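Local coordinates for protein NADH dehydrogenase, putative (Plasmodium falciparum, PDB 5JWC) that probably oxidises NADH and passes the electrons through its bound FAD to ubiquinone, and binds the antimalarial quinolone inhibitor RYL-552, at residues 145-151 against 266-271; 229-235 against 258-264; 380-384 against 450-454. All coordinates share one frame; numbering follows the deposited sequence. Where two conformers were deposited one is given.

Interaction 1 (145-151 against 266-271)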
ATOM      1  N   ILE A 145       9.706  23.353  18.482  1.00 42.31           N
ATOM      2  CA  ILE A 145      10.904  22.710  18.999  1.00 41.04           C
ATOM      3  C   ILE A 145      11.817  22.424  17.825  1.00 44.12           C
ATOM      4  O   ILE A 145      11.399  21.847  16.818  1.00 44.17           O
ATOM      5  CB  ILE A 145      10.574  21.422  19.773  1.00 42.29           C
ATOM      6  CG1 ILE A 145       9.640  21.747  20.934  1.00 38.74           C
ATOM      7  CG2 ILE A 145      11.846  20.748  20.284  1.00 40.51           C
ATOM      8  CD1 ILE A 145       9.086  20.532  21.619  1.00 45.73           C
ATOM      9  N   ASN A 146      13.049  22.901  17.931  1.00 45.19           N
ATOM     10  CA  ASN A 146      14.011  22.783  16.853  1.00 45.10           C
ATOM     11  C   ASN A 146      14.182  21.334  16.424  1.00 45.22           C
ATOM     12  O   ASN A 146      14.444  20.464  17.258  1.00 40.22           O
ATOM     13  CB  ASN A 146      15.351  23.377  17.287  1.00 46.06           C
ATOM     14  CG  ASN A 146      16.432  23.203  16.247  1.00 60.08           C
ATOM     15  OD1 ASN A 146      16.329  23.725  15.130  1.00 61.95           O
ATOM     16  ND2 ASN A 146      17.488  22.466  16.606  1.00 51.78           N
ATOM     17  N   GLY A 147      13.994  21.078  15.130  1.00 40.40           N
ATOM     18  CA  GLY A 147      14.296  19.777  14.559  1.00 42.27           C
ATOM     19  C   GLY A 147      13.186  18.734  14.462  1.00 40.94           C
ATOM     20  O   GLY A 147      13.361  17.715  13.785  1.00 39.12           O
ATOM     21  N   VAL A 148      12.062  18.926  15.147  1.00 38.53           N
ATOM     22  CA  VAL A 148      11.028  17.895  15.052  1.00 42.69           C
ATOM     23  C   VAL A 148      10.363  17.862  13.668  1.00 39.76           C
ATOM     24  O   VAL A 148      10.095  16.782  13.152  1.00 33.66           O
ATOM     25  CB  VAL A 148       9.966  17.978  16.224  1.00 41.64           C
ATOM     26  CG1 VAL A 148      10.246  19.067  17.213  1.00 39.57           C
ATOM     27  CG2 VAL A 148       8.522  17.835  15.756  1.00 38.84           C
ATOM     28  N   ASP A 149      10.113  19.005  13.043  1.00 38.54           N
ATOM     29  CA  ASP A 149       9.485  18.934  11.724  1.00 43.00           C
ATOM     30  C   ASP A 149      10.466  18.344  10.698  1.00 44.95           C
ATOM     31  O   ASP A 149      10.067  17.637   9.770  1.00 42.36           O
ATOM     32  CB  ASP A 149       8.993  20.313  11.273  1.00 51.36           C
ATOM     33  CG  ASP A 149       7.615  20.254  10.612  1.00 63.37           C
ATOM     34  OD1 ASP A 149       7.318  19.251   9.917  1.00 68.25           O
ATOM     35  OD2 ASP A 149       6.815  21.192  10.825  1.00 67.78           O
ATOM     36  N   LYS A 150      11.758  18.581  10.907  1.00 43.03           N
ATOM     37  CA  LYS A 150      12.779  18.031  10.034  1.00 41.75           C
ATOM     38  C   LYS A 150      12.975  16.531  10.214  1.00 41.27           C
ATOM     39  O   LYS A 150      13.098  15.803   9.231  1.00 38.59           O
ATOM     40  CB  LYS A 150      14.113  18.753  10.267  1.00 45.14           C
ATOM     41  CG  LYS A 150      15.127  18.571   9.143  1.00 53.14           C
ATOM     42  CD  LYS A 150      16.396  19.393   9.391  1.00 58.99           C
ATOM     43  CE  LYS A 150      17.309  19.436   8.165  1.00 60.37           C
ATOM     44  NZ  LYS A 150      17.487  18.103   7.511  1.00 57.03           N
ATOM     45  N   TYR A 151      13.008  16.063  11.462  1.00 34.70           N
ATOM     46  CA  TYR A 151      13.493  14.712  11.727  1.00 38.15           C
ATOM     47  C   TYR A 151      12.465  13.725  12.282  1.00 35.54           C
ATOM     48  O   TYR A 151      12.663  12.518  12.173  1.00 37.84           O
ATOM     49  CB  TYR A 151      14.686  14.767  12.691  1.00 39.71           C
ATOM     50  CG  TYR A 151      15.886  15.515  12.137  1.00 41.01           C
ATOM     51  CD1 TYR A 151      16.562  15.051  11.017  1.00 41.00           C
ATOM     52  CD2 TYR A 151      16.359  16.666  12.751  1.00 43.88           C
ATOM     53  CE1 TYR A 151      17.669  15.735  10.507  1.00 43.93           C
ATOM     54  CE2 TYR A 151      17.464  17.346  12.258  1.00 44.59           C
ATOM     55  CZ  TYR A 151      18.112  16.876  11.142  1.00 48.26           C
ATOM     56  OH  TYR A 151      19.206  17.560  10.657  1.00 53.33           O
ATOM     57  N   VAL A 266      10.736  16.720  25.416  1.00 38.60           N
ATOM     58  CA  VAL A 266      11.757  16.954  24.410  1.00 38.19           C
ATOM     59  C   VAL A 266      11.983  18.449  24.217  1.00 40.12           C
ATOM     60  O   VAL A 266      11.028  19.215  24.177  1.00 39.31           O
ATOM     61  CB  VAL A 266      11.362  16.302  23.075  1.00 37.29           C
ATOM     62  CG1 VAL A 266      12.356  16.672  21.994  1.00 39.05           C
ATOM     63  CG2 VAL A 266      11.258  14.789  23.247  1.00 31.21           C
ATOM     64  N   ILE A 267      13.242  18.865  24.119  1.00 36.82           N
ATOM     65  CA  ILE A 267      13.558  20.277  23.961  1.00 40.18           C
ATOM     66  C   ILE A 267      14.350  20.569  22.701  1.00 38.21           C
ATOM     67  O   ILE A 267      14.468  21.718  22.290  1.00 39.89           O
ATOM     68  CB  ILE A 267      14.342  20.802  25.170  1.00 41.03           C
ATOM     69  CG1 ILE A 267      15.569  19.925  25.415  1.00 37.94           C
ATOM     70  CG2 ILE A 267      13.451  20.820  26.391  1.00 38.90           C
ATOM     71  CD1 ILE A 267      16.451  20.400  26.555  1.00 39.61           C
ATOM     72  N   ASP A 268      14.879  19.524  22.078  1.00 38.98           N
ATOM     73  CA  ASP A 268      15.634  19.697  20.847  1.00 41.45           C
ATOM     74  C   ASP A 268      15.780  18.377  20.104  1.00 38.69           C
ATOM     75  O   ASP A 268      15.924  17.322  20.716  1.00 41.65           O
ATOM     76  CB  ASP A 268      17.022  20.275  21.138  1.00 39.09           C
ATOM     77  CG  ASP A 268      17.739  20.701  19.880  1.00 45.87           C
ATOM     78  OD1 ASP A 268      17.338  21.733  19.308  1.00 50.74           O
ATOM     79  OD2 ASP A 268      18.685  20.000  19.447  1.00 49.63           O
ATOM     80  N   VAL A 269      15.754  18.440  18.783  1.00 38.28           N
ATOM     81  CA  VAL A 269      15.937  17.238  17.979  1.00 41.39           C
ATOM     82  C   VAL A 269      17.018  17.460  16.928  1.00 40.49           C
ATOM     83  O   VAL A 269      16.946  18.406  16.155  1.00 39.26           O
ATOM     84  CB  VAL A 269      14.624  16.802  17.288  1.00 39.64           C
ATOM     85  CG1 VAL A 269      14.856  15.547  16.436  1.00 36.70           C
ATOM     86  CG2 VAL A 269      13.524  16.554  18.336  1.00 40.00           C
ATOM     87  N   ASP A 270      18.010  16.574  16.916  1.00 42.56           N
ATOM     88  CA  ASP A 270      19.058  16.578  15.898  1.00 46.75           C
ATOM     89  C   ASP A 270      18.899  15.328  15.028  1.00 46.40           C
ATOM     90  O   ASP A 270      17.991  14.533  15.252  1.00 40.06           O
ATOM     91  CB  ASP A 270      20.447  16.606  16.559  1.00 45.97           C
ATOM     92  CG  ASP A 270      21.462  17.441  15.784  1.00 62.35           C
ATOM     93  OD1 ASP A 270      21.184  17.807  14.615  1.00 65.39           O
ATOM     94  OD2 ASP A 270      22.540  17.741  16.362  1.00 70.33           O
ATOM     95  N   LYS A 271      19.788  15.139  14.058  1.00 47.64           N
ATOM     96  CA  LYS A 271      19.642  14.032  13.122  1.00 46.65           C
ATOM     97  C   LYS A 271      19.787  12.663  13.790  1.00 44.77           C
ATOM     98  O   LYS A 271      19.023  11.748  13.490  1.00 46.46           O
ATOM     99  CB  LYS A 271      20.645  14.153  11.971  1.00 51.14           C
ATOM    100  CG  LYS A 271      20.395  13.131  10.866  1.00 52.64           C
ATOM    101  CD  LYS A 271      21.254  13.398   9.646  1.00 60.16           C
ATOM    102  CE  LYS A 271      20.965  12.381   8.554  1.00 63.70           C
ATOM    103  NZ  LYS A 271      21.843  12.581   7.371  1.00 65.06           N
TER
HETATM  104  O   HOH W   1      14.214  23.646  20.341  1.00 45.79           O
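The backbones of N146 and V269 are joined by one hydrogen bond, V269 N to N146 O at 2.9 Å, and G147 CA lies 3.4 Å from V269 O in a nearly straight CA-H...O contact. A type II turn from I145 to V148 sets this up, and G147 is the N-cap residue of the short helix 148-151. A water extends the link, accepting from N146 N and donating to I267 O, both at 2.8 Å.

The side chain of N146 runs alongside D268. Its CG is anti to the backbone N (chi1 176°), which places ND2 2.8 Å from D268 OD1. The bond uses the syn side of the carboxylate. Amide and carboxylate planes differ by only 23°.

Y151 lies over the chain at D270 and K271. K271 CA sits 3.7 Å from the Y151 ring centroid, over the face, in a CH-pi contact. CG of K150 covers the opposite face, so the ring lies between the K271 backbone and the K150 methylene CG. Y151 CB also packs on V269 CG1 at 3.8 Å. At the other end, I145 CG2 lies over the strand, 3.4 Å from I267 O.

The turn thus covers one side of edge strand 264-269, which pairs with strand 273-278. I145, V148 and V266 also meet W295 of strand 292-295, while V269 meets L293. V148 also reaches F154 of strand 153-154.

Interaction 2 (229-235 against 258-264)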
ATOM      1  N   SER A 229      11.609   3.591  23.740  1.00 31.73           N
ATOM      2  CA  SER A 229      11.370   4.494  24.853  1.00 34.96           C
ATOM      3  C   SER A 229      10.114   5.298  24.559  1.00 32.21           C
ATOM      4  O   SER A 229       9.892   5.682  23.419  1.00 32.68           O
ATOM      5  CB  SER A 229      12.564   5.440  25.057  1.00 33.23           C
ATOM      6  OG  SER A 229      13.760   4.717  25.280  1.00 37.62           O
ATOM      7  N   ILE A 230       9.304   5.565  25.578  1.00 29.85           N
ATOM      8  CA  ILE A 230       8.201   6.511  25.428  1.00 26.91           C
ATOM      9  C   ILE A 230       8.434   7.692  26.365  1.00 28.50           C
ATOM     10  O   ILE A 230       8.823   7.517  27.517  1.00 31.05           O
ATOM     11  CB  ILE A 230       6.817   5.838  25.673  1.00 29.22           C
ATOM     12  CG1 ILE A 230       5.672   6.839  25.458  1.00 28.09           C
ATOM     13  CG2 ILE A 230       6.737   5.184  27.038  1.00 25.83           C
ATOM     14  CD1 ILE A 230       4.284   6.173  25.490  1.00 27.62           C
ATOM     15  N   ILE A 231       8.231   8.895  25.848  1.00 30.12           N
ATOM     16  CA  ILE A 231       8.581  10.105  26.572  1.00 31.79           C
ATOM     17  C   ILE A 231       7.335  10.930  26.855  1.00 34.20           C
ATOM     18  O   ILE A 231       6.560  11.227  25.933  1.00 34.49           O
ATOM     19  CB  ILE A 231       9.590  10.937  25.772  1.00 31.21           C
ATOM     20  CG1 ILE A 231      10.907  10.167  25.641  1.00 36.05           C
ATOM     21  CG2 ILE A 231       9.828  12.295  26.433  1.00 38.67           C
ATOM     22  CD1 ILE A 231      11.447  10.159  24.249  1.00 40.95           C
ATOM     23  N   GLU A 232       7.143  11.298  28.121  1.00 29.69           N
ATOM     24  CA  GLU A 232       5.924  11.990  28.527  1.00 33.92           C
ATOM     25  C   GLU A 232       6.222  13.014  29.642  1.00 34.12           C
ATOM     26  O   GLU A 232       6.862  12.685  30.634  1.00 33.57           O
ATOM     27  CB  GLU A 232       4.874  10.962  28.968  1.00 29.44           C
ATOM     28  CG  GLU A 232       3.672  11.506  29.753  1.00 34.84           C
ATOM     29  CD  GLU A 232       2.937  12.635  29.055  1.00 37.64           C
ATOM     30  OE1 GLU A 232       2.878  12.653  27.795  1.00 39.94           O
ATOM     31  OE2 GLU A 232       2.434  13.531  29.774  1.00 40.43           O
ATOM     32  N   GLY A 233       5.754  14.246  29.462  1.00 32.66           N
ATOM     33  CA  GLY A 233       6.015  15.320  30.409  1.00 37.88           C
ATOM     34  C   GLY A 233       5.498  15.101  31.828  1.00 37.85           C
ATOM     35  O   GLY A 233       6.187  15.435  32.796  1.00 36.65           O
ATOM     36  N   GLY A 234       4.301  14.528  31.955  1.00 34.25           N
ATOM     37  CA  GLY A 234       3.686  14.293  33.254  1.00 33.97           C
ATOM     38  C   GLY A 234       4.126  12.969  33.831  1.00 38.61           C
ATOM     39  O   GLY A 234       4.872  12.236  33.183  1.00 33.30           O
ATOM     40  N   ASN A 235       3.660  12.648  35.039  1.00 35.80           N
ATOM     41  CA  ASN A 235       4.040  11.397  35.687  1.00 39.87           C
ATOM     42  C   ASN A 235       3.309  10.163  35.142  1.00 38.79           C
ATOM     43  O   ASN A 235       3.756   9.032  35.352  1.00 38.84           O
ATOM     44  CB  ASN A 235       3.808  11.500  37.206  1.00 43.46           C
ATOM     45  CG  ASN A 235       4.176  10.219  37.940  1.00 49.64           C
ATOM     46  OD1 ASN A 235       5.353   9.827  37.991  1.00 51.77           O
ATOM     47  ND2 ASN A 235       3.169   9.539  38.487  1.00 48.91           N
ATOM     48  N   ILE A 258      10.021  -1.812  27.893  1.00 34.49           N
ATOM     49  CA  ILE A 258       9.941  -0.492  27.288  1.00 30.26           C
ATOM     50  C   ILE A 258      10.503   0.531  28.269  1.00 31.52           C
ATOM     51  O   ILE A 258      10.185   0.473  29.454  1.00 34.77           O
ATOM     52  CB  ILE A 258       8.473  -0.138  26.933  1.00 31.68           C
ATOM     53  CG1 ILE A 258       7.974  -1.017  25.778  1.00 32.13           C
ATOM     54  CG2 ILE A 258       8.335   1.341  26.603  1.00 27.68           C
ATOM     55  CD1 ILE A 258       6.458  -1.164  25.727  1.00 31.45           C
ATOM     56  N   ASN A 259      11.339   1.456  27.801  1.00 29.78           N
ATOM     57  CA  ASN A 259      11.784   2.528  28.672  1.00 33.52           C
ATOM     58  C   ASN A 259      10.693   3.574  28.829  1.00 37.71           C
ATOM     59  O   ASN A 259      10.366   4.284  27.879  1.00 34.06           O
ATOM     60  CB  ASN A 259      13.060   3.189  28.157  1.00 31.61           C
ATOM     61  CG  ASN A 259      14.297   2.360  28.440  1.00 46.80           C
ATOM     62  OD1 ASN A 259      14.408   1.222  28.003  1.00 47.22           O
ATOM     63  ND2 ASN A 259      15.233   2.934  29.189  1.00 57.67           N
ATOM     64  N   VAL A 260      10.148   3.675  30.035  1.00 33.70           N
ATOM     65  CA  VAL A 260       9.117   4.670  30.293  1.00 33.76           C
ATOM     66  C   VAL A 260       9.734   5.939  30.871  1.00 35.85           C
ATOM     67  O   VAL A 260      10.121   5.993  32.041  1.00 35.18           O
ATOM     68  CB  VAL A 260       8.054   4.156  31.251  1.00 34.48           C
ATOM     69  CG1 VAL A 260       6.970   5.209  31.412  1.00 30.03           C
ATOM     70  CG2 VAL A 260       7.459   2.864  30.721  1.00 33.48           C
ATOM     71  N   LEU A 261       9.821   6.954  30.029  1.00 34.58           N
ATOM     72  CA  LEU A 261      10.439   8.214  30.402  1.00 33.28           C
ATOM     73  C   LEU A 261       9.350   9.240  30.724  1.00 32.44           C
ATOM     74  O   LEU A 261       9.265  10.319  30.122  1.00 33.88           O
ATOM     75  CB  LEU A 261      11.368   8.694  29.276  1.00 33.56           C
ATOM     76  CG  LEU A 261      12.814   8.164  29.286  1.00 39.97           C
ATOM     77  CD1 LEU A 261      12.927   6.717  29.692  1.00 44.92           C
ATOM     78  CD2 LEU A 261      13.531   8.378  27.961  1.00 39.39           C
ATOM     79  N   THR A 262       8.487   8.893  31.671  1.00 34.28           N
ATOM     80  CA  THR A 262       7.577   9.879  32.253  1.00 35.34           C
ATOM     81  C   THR A 262       8.378  11.004  32.923  1.00 35.86           C
ATOM     82  O   THR A 262       9.569  10.840  33.210  1.00 35.24           O
ATOM     83  CB  THR A 262       6.621   9.241  33.267  1.00 33.20           C
ATOM     84  OG1 THR A 262       7.291   8.184  33.961  1.00 34.96           O
ATOM     85  CG2 THR A 262       5.418   8.668  32.542  1.00 34.92           C
ATOM     86  N   ASN A 263       7.734  12.147  33.138  1.00 37.08           N
ATOM     87  CA  ASN A 263       8.393  13.320  33.736  1.00 37.54           C
ATOM     88  C   ASN A 263       9.602  13.786  32.925  1.00 41.18           C
ATOM     89  O   ASN A 263      10.607  14.226  33.491  1.00 37.91           O
ATOM     90  CB  ASN A 263       8.820  13.042  35.196  1.00 35.17           C
ATOM     91  CG  ASN A 263       7.629  12.752  36.097  1.00 37.10           C
ATOM     92  OD1 ASN A 263       6.780  13.610  36.297  1.00 39.01           O
ATOM     93  ND2 ASN A 263       7.567  11.542  36.637  1.00 40.25           N
ATOM     94  N   TYR A 264       9.479  13.706  31.600  1.00 37.12           N
ATOM     95  CA  TYR A 264      10.483  14.234  30.688  1.00 34.53           C
ATOM     96  C   TYR A 264       9.815  14.816  29.454  1.00 36.94           C
ATOM     97  O   TYR A 264       8.806  14.301  28.985  1.00 34.38           O
ATOM     98  CB  TYR A 264      11.465  13.146  30.259  1.00 34.38           C
ATOM     99  CG  TYR A 264      12.552  12.817  31.255  1.00 36.81           C
ATOM    100  CD1 TYR A 264      13.706  13.600  31.342  1.00 38.97           C
ATOM    101  CD2 TYR A 264      12.460  11.689  32.061  1.00 36.19           C
ATOM    102  CE1 TYR A 264      14.719  13.283  32.236  1.00 36.95           C
ATOM    103  CE2 TYR A 264      13.465  11.364  32.957  1.00 38.35           C
ATOM    104  CZ  TYR A 264      14.589  12.166  33.037  1.00 41.24           C
ATOM    105  OH  TYR A 264      15.584  11.843  33.924  1.00 47.61           O
TER
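I230 bonds to both N259 and L261: I230 N donates to N259 O at 2.8 Å, and I230 O accepts from L261 N at 2.8 Å. Strands 229-232 and 259-262 run parallel, 10° apart, with axes 4.6 Å from each other. E232 N continues the ladder to L261 O. On one face of the sheet, I231 and L261 lie side by side, with I231 CG1 3.9 Å from L261 CD2.

T262 lies near the end of the ladder. Its CB sits 3.5 Å from G234 O. The methyl CG2 is anti to the carbonyl carbon and comes 3.3 Å from N235 O. OG1 takes the position between backbone N and carbonyl carbon (chi1 35°), and bonds to K250 NZ of helix 243-255. That lysine also bonds N235 O, so it bridges the two segments.

Beyond T262 the turns grip each other. N263 N donates to G234 O at 2.9 Å, from above the carbonyl plane. The N263 and N235 amides are nearly coplanar, and N263 ND2 meets an in-plane lone pair of N235 OD1 at 3.1 Å. E232 OE2 accepts G234 N from above the carboxylate plane, and OE1 accepts G196 N.

The pair forms a beta-alpha-beta unit with helix 243-255, as in a Rossmann-type dinucleotide fold. G196 lies in what looks like a GxGxxG turn. An acidic residue at this strand end often binds the ribose of the cofactor in such folds, and the place of E232 is consistent with a role near the NADH site.

Interaction 3 (380-384 against 450-454)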
ATOM      1  N   THR A 380     -31.762  23.198  29.504  1.00 40.74           N
ATOM      2  CA  THR A 380     -30.594  22.621  28.846  1.00 42.17           C
ATOM      3  C   THR A 380     -30.765  22.621  27.317  1.00 40.41           C
ATOM      4  O   THR A 380     -29.786  22.650  26.579  1.00 36.89           O
ATOM      5  CB  THR A 380     -30.325  21.197  29.386  1.00 45.76           C
ATOM      6  OG1 THR A 380     -28.977  20.803  29.122  1.00 51.85           O
ATOM      7  CG2 THR A 380     -31.258  20.194  28.775  1.00 52.84           C
ATOM      8  N   LYS A 381     -32.009  22.661  26.843  1.00 43.87           N
ATOM      9  CA  LYS A 381     -32.263  22.784  25.406  1.00 42.12           C
ATOM     10  C   LYS A 381     -31.750  24.120  24.876  1.00 38.08           C
ATOM     11  O   LYS A 381     -31.417  24.240  23.700  1.00 37.01           O
ATOM     12  CB  LYS A 381     -33.758  22.587  25.091  1.00 44.76           C
ATOM     13  CG  LYS A 381     -34.207  21.127  25.289  1.00 46.29           C
ATOM     14  CD  LYS A 381     -35.723  20.947  25.190  1.00 55.62           C
ATOM     15  CE  LYS A 381     -36.463  21.626  26.331  1.00 61.44           C
ATOM     16  NZ  LYS A 381     -37.909  21.258  26.398  1.00 62.29           N
ATOM     17  N   THR A 382     -31.648  25.111  25.757  1.00 36.35           N
ATOM     18  CA  THR A 382     -31.089  26.408  25.404  1.00 30.92           C
ATOM     19  C   THR A 382     -29.651  26.585  25.881  1.00 34.85           C
ATOM     20  O   THR A 382     -28.816  27.155  25.176  1.00 35.49           O
ATOM     21  CB  THR A 382     -31.937  27.563  26.000  1.00 39.51           C
ATOM     22  OG1 THR A 382     -33.269  27.513  25.474  1.00 42.26           O
ATOM     23  CG2 THR A 382     -31.320  28.889  25.668  1.00 37.20           C
ATOM     24  N   PHE A 383     -29.359  26.119  27.091  1.00 33.12           N
ATOM     25  CA  PHE A 383     -28.046  26.359  27.688  1.00 34.00           C
ATOM     26  C   PHE A 383     -27.347  25.027  27.992  1.00 34.37           C
ATOM     27  O   PHE A 383     -27.664  24.385  28.988  1.00 34.61           O
ATOM     28  CB  PHE A 383     -28.174  27.172  28.987  1.00 35.61           C
ATOM     29  CG  PHE A 383     -28.905  28.484  28.843  1.00 33.07           C
ATOM     30  CD1 PHE A 383     -28.233  29.635  28.455  1.00 33.18           C
ATOM     31  CD2 PHE A 383     -30.256  28.574  29.155  1.00 37.46           C
ATOM     32  CE1 PHE A 383     -28.906  30.850  28.358  1.00 39.35           C
ATOM     33  CE2 PHE A 383     -30.938  29.785  29.050  1.00 35.53           C
ATOM     34  CZ  PHE A 383     -30.261  30.919  28.648  1.00 33.34           C
ATOM     35  N   PRO A 384     -26.399  24.602  27.136  1.00 33.81           N
ATOM     36  CA  PRO A 384     -25.796  23.282  27.396  1.00 32.94           C
ATOM     37  C   PRO A 384     -24.991  23.248  28.703  1.00 31.16           C
ATOM     38  O   PRO A 384     -24.796  22.177  29.281  1.00 33.94           O
ATOM     39  CB  PRO A 384     -24.879  23.065  26.181  1.00 33.42           C
ATOM     40  CG  PRO A 384     -24.542  24.441  25.712  1.00 34.95           C
ATOM     41  CD  PRO A 384     -25.804  25.264  25.961  1.00 31.77           C
ATOM     42  N   ILE A 450     -34.998  24.339  17.676  1.00 41.09           N
ATOM     43  CA  ILE A 450     -33.694  23.678  17.569  1.00 41.20           C
ATOM     44  C   ILE A 450     -32.991  23.668  18.925  1.00 40.88           C
ATOM     45  O   ILE A 450     -32.653  24.730  19.458  1.00 33.71           O
ATOM     46  CB  ILE A 450     -32.784  24.373  16.526  1.00 40.59           C
ATOM     47  CG1 ILE A 450     -33.399  24.289  15.120  1.00 44.07           C
ATOM     48  CG2 ILE A 450     -31.369  23.781  16.545  1.00 38.52           C
ATOM     49  CD1 ILE A 450     -32.613  25.066  14.061  1.00 38.56           C
ATOM     50  N   PRO A 451     -32.777  22.466  19.498  1.00 38.02           N
ATOM     51  CA  PRO A 451     -32.085  22.381  20.799  1.00 37.68           C
ATOM     52  C   PRO A 451     -30.559  22.606  20.687  1.00 39.77           C
ATOM     53  O   PRO A 451     -29.979  22.460  19.602  1.00 36.07           O
ATOM     54  CB  PRO A 451     -32.391  20.959  21.265  1.00 37.56           C
ATOM     55  CG  PRO A 451     -32.587  20.174  19.985  1.00 40.21           C
ATOM     56  CD  PRO A 451     -33.222  21.149  19.007  1.00 37.54           C
ATOM     57  N   SER A 452     -29.908  22.956  21.796  1.00 33.19           N
ATOM     58  CA  SER A 452     -28.464  23.166  21.760  1.00 35.64           C
ATOM     59  C   SER A 452     -27.738  21.819  21.668  1.00 31.37           C
ATOM     60  O   SER A 452     -28.306  20.779  21.989  1.00 31.17           O
ATOM     61  CB  SER A 452     -27.987  23.919  22.999  1.00 36.36           C
ATOM     62  OG  SER A 452     -28.186  23.121  24.158  1.00 41.91           O
ATOM     63  N   PHE A 453     -26.483  21.835  21.240  1.00 32.83           N
ATOM     64  CA  PHE A 453     -25.735  20.588  21.189  1.00 31.05           C
ATOM     65  C   PHE A 453     -25.159  20.205  22.553  1.00 28.48           C
ATOM     66  O   PHE A 453     -24.450  20.984  23.182  1.00 29.46           O
ATOM     67  CB  PHE A 453     -24.591  20.657  20.181  1.00 29.11           C
ATOM     68  CG  PHE A 453     -23.713  19.434  20.215  1.00 29.37           C
ATOM     69  CD1 PHE A 453     -24.195  18.215  19.748  1.00 28.73           C
ATOM     70  CD2 PHE A 453     -22.437  19.484  20.763  1.00 28.81           C
ATOM     71  CE1 PHE A 453     -23.402  17.067  19.795  1.00 30.76           C
ATOM     72  CE2 PHE A 453     -21.644  18.340  20.829  1.00 29.02           C
ATOM     73  CZ  PHE A 453     -22.125  17.135  20.345  1.00 28.07           C
ATOM     74  N   ILE A 454     -25.476  18.993  23.003  0.56 29.80           N
ATOM     75  CA  ILE A 454     -24.879  18.445  24.221  0.56 31.73           C
ATOM     76  C   ILE A 454     -24.329  17.051  23.944  0.56 31.08           C
ATOM     77  O   ILE A 454     -25.080  16.146  23.596  0.56 31.20           O
ATOM     78  CB  ILE A 454     -25.894  18.366  25.369  0.56 32.13           C
ATOM     79  CG1 ILE A 454     -26.393  19.757  25.728  0.56 31.60           C
ATOM     80  CG2 ILE A 454     -25.262  17.713  26.598  0.56 32.05           C
ATOM     81  CD1 ILE A 454     -27.647  19.720  26.541  0.56 36.21           C
TER
HETATM   82  O   HOH W   2     -29.777  20.372  24.396  1.00 42.47           O
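S452 faces K381 with OG held between its own backbone N and carbonyl carbon (chi1 66°), which brings the hydroxyl back over the carbonyls of T380 and K381. The backbone of P451 and S452 is in a polyproline II-like conformation, with psi near 160° at both, and this presents S452 N to the same place. S452 N donates to K381 O at 2.7 Å. The donor is tilted 28° from the carbonyl plane. P451 CA adds a CA-H...O contact to K381 O at 3.5 Å, so this one oxygen meets both P451 and S452.

S452 OG lies 2.9 Å from T380 O. A water sits beside this pair and donates to T380 O at 3.2 Å and to S452 O at 2.9 Å. It therefore links the two backbones on a second path.

P384 packs against the same segment: its CD lies 3.7 Å from S452 OG and its CB 3.7 Å from F453 O. I454 reaches the same proline and T380, but it was modelled in two conformers, so its exact contacts, including the apolar one with P384, are doubtful.

Segment 450-454 is itself held to helix 424-440. P451 O bonds Y433 OH, and the F453 and Y433 rings meet edge to face.

This is a loop-to-loop contact without regular secondary structure. It joins the loop after helix 376-380, within the PfNDH2 helical insertion domain, to the loop leading to strand 460-465. The insertion is thereby tied to the chain that enters the C-terminal part of the enzyme.

Interactions 1 and 2 belong to the same region. Interaction 2 lies within the chain loop closed by interaction 1, and strands 259-262 and 264-269 follow each other directly. The two touch where V266 packs on I231. Interaction 3 is remote, with its centre about 44 Å and 40 Å from theirs, on the opposite side of the chain's centre. All three are partly buried. Interaction 2 is a regular parallel ladder with buried isoleucines and a polar turn at its end. Interaction 1 relies on a lone backbone bond, a carboxylate-amide pair and a ring face. Interaction 3 joins two irregular loops through one shared carbonyl and a water.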